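Local coordinates for hypothetical protein (Geobacillus stearothermophilus, PDB 1SFS) that is of unknown function but carries a glycoside hydrolase-like domain and may act as a bacterial lysozyme, at residues Y52-V63 / Y81-A91. Sequence-based numbering, arbitrary orientation. Where two conformers were deposited one is given.
Sequences YPKFWGRYLSEV and YGVKVLPIYNA
Ile88 rests its CD1 over one face of the Tyr59 ring, 4.1 Å from the centroid in a CH-pi contact, while its CG2 packs against Tyr59 CE2. The same methyl, CD1, leans over the hollow at Gly57, where a CB would sit only 3.5 Å from it. Leu86 borders this hollow too and runs beside Phe55, its CD2 3.6 Å from Phe55 CD1. The bumps and dip line one face of two neighbouring parallel strands, 55-59 and 84-89, joined through helix 72-80 in a beta-alpha-beta crossover and laddered by six backbone hydrogen bonds, from Lys84 N to Lys54 O through Leu60 N to Ile88 O. Past Ile88, the Asn90 amide meets Tyr59 CD2 through its CG at 3.4 Å, its plane turned 40° from the ring, and gives ND2 to Ser67. At the other end Val83 sets CG2 against Pro53 O, 3.3 Å away, and Tyr52 CE2 beside it. Tyr52 OH gives a 2.6 Å hydrogen bond to an in-plane lone pair of Tyr81 O, a reach set by chi1 of -155°, which turns the ring away from the backbone N. A leucine here would probably leave that carbonyl without its hydroxyl donor and thin the contact on Val83 CG2.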
# COMPACT_ATOMS: atom_id res chain seq x y z
N TYR A 52 14.60 9.50 7.95
CA TYR A 52 14.72 8.09 8.29
C TYR A 52 13.35 7.43 8.12
O TYR A 52 12.44 7.69 8.89
CB TYR A 52 15.21 7.92 9.77
CG TYR A 52 15.87 6.60 9.86
CD1 TYR A 52 17.27 6.51 9.95
CD2 TYR A 52 15.18 5.41 9.85
CE1 TYR A 52 17.89 5.27 10.03
CE2 TYR A 52 15.79 4.16 9.88
CZ TYR A 52 17.14 4.10 9.97
OH TYR A 52 17.81 2.90 10.01
N PRO A 53 13.17 6.59 7.10
CA PRO A 53 11.82 6.04 6.88
C PRO A 53 11.52 5.00 7.92
O PRO A 53 12.36 4.13 8.21
CB PRO A 53 11.93 5.49 5.48
CG PRO A 53 13.37 5.03 5.40
CD PRO A 53 14.15 6.06 6.16
N LYS A 54 10.30 4.97 8.44
CA LYS A 54 9.88 3.93 9.36
C LYS A 54 9.27 2.74 8.61
O LYS A 54 9.19 1.63 9.17
CB LYS A 54 8.94 4.46 10.42
CG LYS A 54 9.48 5.63 11.18
CD LYS A 54 10.95 5.65 11.55
CE LYS A 54 11.47 6.91 12.25
NZ LYS A 54 11.38 8.21 11.41
N PHE A 55 8.88 2.96 7.37
CA PHE A 55 8.30 1.94 6.53
C PHE A 55 8.66 2.28 5.09
O PHE A 55 8.94 3.44 4.78
CB PHE A 55 6.79 1.78 6.73
CG PHE A 55 5.99 3.04 6.44
CD1 PHE A 55 5.47 3.26 5.17
CD2 PHE A 55 5.81 4.01 7.40
CE1 PHE A 55 4.77 4.42 4.90
CE2 PHE A 55 5.09 5.18 7.13
CZ PHE A 55 4.56 5.37 5.88
N TRP A 56 8.62 1.25 4.25
CA TRP A 56 9.03 1.40 2.85
C TRP A 56 8.10 0.56 2.01
O TRP A 56 8.11 -0.68 2.10
CB TRP A 56 10.49 1.02 2.69
CG TRP A 56 11.14 1.56 1.42
CD1 TRP A 56 10.68 1.46 0.15
CD2 TRP A 56 12.37 2.29 1.35
NE1 TRP A 56 11.54 2.10 -0.71
CE2 TRP A 56 12.57 2.60 -0.00
CE3 TRP A 56 13.29 2.73 2.29
CZ2 TRP A 56 13.70 3.32 -0.42
CZ3 TRP A 56 14.40 3.44 1.87
CH2 TRP A 56 14.59 3.72 0.53
N GLY A 57 7.28 1.19 1.18
CA GLY A 57 6.37 0.50 0.28
C GLY A 57 7.15 -0.12 -0.89
O GLY A 57 7.94 0.55 -1.54
N ARG A 58 6.89 -1.39 -1.11
CA ARG A 58 7.57 -2.16 -2.13
C ARG A 58 6.61 -3.17 -2.73
O ARG A 58 5.63 -3.58 -2.13
CB ARG A 58 8.77 -2.90 -1.53
CG ARG A 58 9.93 -1.99 -1.17
CD ARG A 58 10.62 -1.38 -2.41
NE ARG A 58 11.23 -2.47 -3.17
CZ ARG A 58 10.83 -2.94 -4.32
NH1 ARG A 58 9.88 -2.33 -5.05
NH2 ARG A 58 11.41 -4.04 -4.78
N TYR A 59 6.93 -3.60 -3.95
CA TYR A 59 6.03 -4.42 -4.76
C TYR A 59 6.31 -5.89 -4.61
O TYR A 59 7.45 -6.36 -4.63
CB TYR A 59 6.11 -3.96 -6.24
CG TYR A 59 5.61 -2.57 -6.35
CD1 TYR A 59 6.44 -1.47 -6.14
CD2 TYR A 59 4.25 -2.30 -6.54
CE1 TYR A 59 5.95 -0.18 -6.18
CE2 TYR A 59 3.76 -1.03 -6.60
CZ TYR A 59 4.59 0.04 -6.42
OH TYR A 59 4.14 1.33 -6.43
N LEU A 60 5.24 -6.68 -4.52
CA LEU A 60 5.31 -8.13 -4.36
C LEU A 60 5.82 -8.85 -5.59
O LEU A 60 6.32 -9.98 -5.43
CB LEU A 60 3.95 -8.67 -3.97
CG LEU A 60 3.52 -8.37 -2.53
CD1 LEU A 60 2.04 -8.67 -2.35
CD2 LEU A 60 4.30 -9.17 -1.50
N SER A 61 5.63 -8.28 -6.76
CA SER A 61 6.04 -8.96 -8.00
C SER A 61 6.50 -7.92 -9.01
O SER A 61 6.31 -6.69 -8.90
CB SER A 61 4.92 -9.85 -8.49
OG SER A 61 3.81 -9.09 -8.88
N GLU A 62 7.20 -8.44 -10.00
CA GLU A 62 7.81 -7.70 -11.10
C GLU A 62 6.76 -7.34 -12.12
O GLU A 62 6.08 -8.24 -12.63
CB GLU A 62 8.91 -8.56 -11.70
CG GLU A 62 9.75 -7.86 -12.75
CD GLU A 62 10.86 -7.07 -12.12
OE1 GLU A 62 11.52 -6.28 -12.89
OE2 GLU A 62 11.14 -7.27 -10.88
N VAL A 63 6.64 -6.08 -12.51
CA VAL A 63 5.80 -5.66 -13.61
C VAL A 63 6.70 -4.91 -14.56
O VAL A 63 7.23 -3.84 -14.19
CB VAL A 63 4.63 -4.82 -13.12
CG1 VAL A 63 3.85 -4.32 -14.36
CG2 VAL A 63 3.72 -5.61 -12.18
N TYR A 81 17.69 -2.25 8.71
CA TYR A 81 17.65 -0.83 9.04
C TYR A 81 16.58 -0.46 10.05
O TYR A 81 16.39 0.71 10.36
CB TYR A 81 17.48 -0.02 7.76
CG TYR A 81 18.52 -0.22 6.72
CD1 TYR A 81 19.84 -0.09 6.96
CD2 TYR A 81 18.09 -0.56 5.43
CE1 TYR A 81 20.76 -0.29 5.91
CE2 TYR A 81 18.91 -0.76 4.40
CZ TYR A 81 20.26 -0.62 4.67
OH TYR A 81 21.10 -0.83 3.58
N GLY A 82 15.83 -1.46 10.54
CA GLY A 82 14.73 -1.12 11.44
C GLY A 82 13.52 -0.53 10.72
O GLY A 82 12.72 0.21 11.36
N VAL A 83 13.42 -0.80 9.42
CA VAL A 83 12.34 -0.29 8.57
C VAL A 83 11.36 -1.44 8.31
O VAL A 83 11.77 -2.58 8.09
CB VAL A 83 12.98 0.23 7.27
CG1 VAL A 83 11.89 0.72 6.29
CG2 VAL A 83 13.94 1.36 7.54
N LYS A 84 10.07 -1.12 8.33
CA LYS A 84 9.01 -2.06 8.02
C LYS A 84 8.74 -2.12 6.51
O LYS A 84 8.69 -1.06 5.87
CB LYS A 84 7.74 -1.63 8.73
CG LYS A 84 7.75 -1.67 10.22
CD LYS A 84 7.61 -3.08 10.74
CE LYS A 84 7.71 -3.22 12.24
NZ LYS A 84 7.04 -4.50 12.63
N VAL A 85 8.54 -3.31 5.97
CA VAL A 85 8.14 -3.45 4.58
C VAL A 85 6.62 -3.25 4.47
O VAL A 85 5.88 -3.87 5.24
CB VAL A 85 8.51 -4.85 4.07
CG1 VAL A 85 8.09 -4.99 2.61
CG2 VAL A 85 9.98 -5.15 4.27
N LEU A 86 6.17 -2.44 3.53
CA LEU A 86 4.75 -2.15 3.25
C LEU A 86 4.43 -2.79 1.88
O LEU A 86 4.74 -2.18 0.84
CB LEU A 86 4.60 -0.63 3.35
CG LEU A 86 3.36 0.02 2.76
CD1 LEU A 86 2.16 -0.63 3.43
CD2 LEU A 86 3.30 1.53 2.92
N PRO A 87 3.92 -4.04 1.83
CA PRO A 87 3.83 -4.76 0.57
C PRO A 87 2.68 -4.37 -0.30
O PRO A 87 1.56 -4.20 0.21
CB PRO A 87 3.70 -6.25 1.02
CG PRO A 87 3.78 -6.24 2.49
CD PRO A 87 3.48 -4.87 2.95
N ILE A 88 2.91 -4.26 -1.60
CA ILE A 88 1.94 -3.81 -2.57
C ILE A 88 1.83 -4.83 -3.69
O ILE A 88 2.84 -5.26 -4.24
CB ILE A 88 2.39 -2.47 -3.20
CG1 ILE A 88 2.75 -1.44 -2.18
CG2 ILE A 88 1.32 -1.97 -4.16
CD1 ILE A 88 3.59 -0.30 -2.73
N TYR A 89 0.62 -5.22 -4.04
CA TYR A 89 0.33 -6.08 -5.19
C TYR A 89 -0.18 -5.23 -6.34
O TYR A 89 -1.24 -4.62 -6.14
CB TYR A 89 -0.66 -7.18 -4.78
CG TYR A 89 -0.97 -8.08 -5.96
CD1 TYR A 89 -0.02 -9.00 -6.38
CD2 TYR A 89 -2.18 -7.99 -6.63
CE1 TYR A 89 -0.28 -9.82 -7.46
CE2 TYR A 89 -2.41 -8.84 -7.71
CZ TYR A 89 -1.48 -9.73 -8.12
OH TYR A 89 -1.75 -10.56 -9.19
N ASN A 90 0.50 -5.21 -7.49
CA ASN A 90 0.16 -4.33 -8.60
C ASN A 90 0.13 -5.03 -9.94
O ASN A 90 0.20 -4.35 -10.97
CB ASN A 90 1.10 -3.14 -8.68
CG ASN A 90 2.48 -3.48 -9.17
OD1 ASN A 90 2.94 -4.57 -8.95
ND2 ASN A 90 3.12 -2.56 -9.82
N ALA A 91 -0.02 -6.35 -9.92
CA ALA A 91 0.01 -7.11 -11.19
C ALA A 91 -1.39 -7.32 -11.73
O ALA A 91 -1.87 -8.38 -12.08
CB ALA A 91 0.72 -8.43 -11.02
O HOH W 1 10.00 0.86 11.68
O HOH W 2 3.06 -6.81 -7.46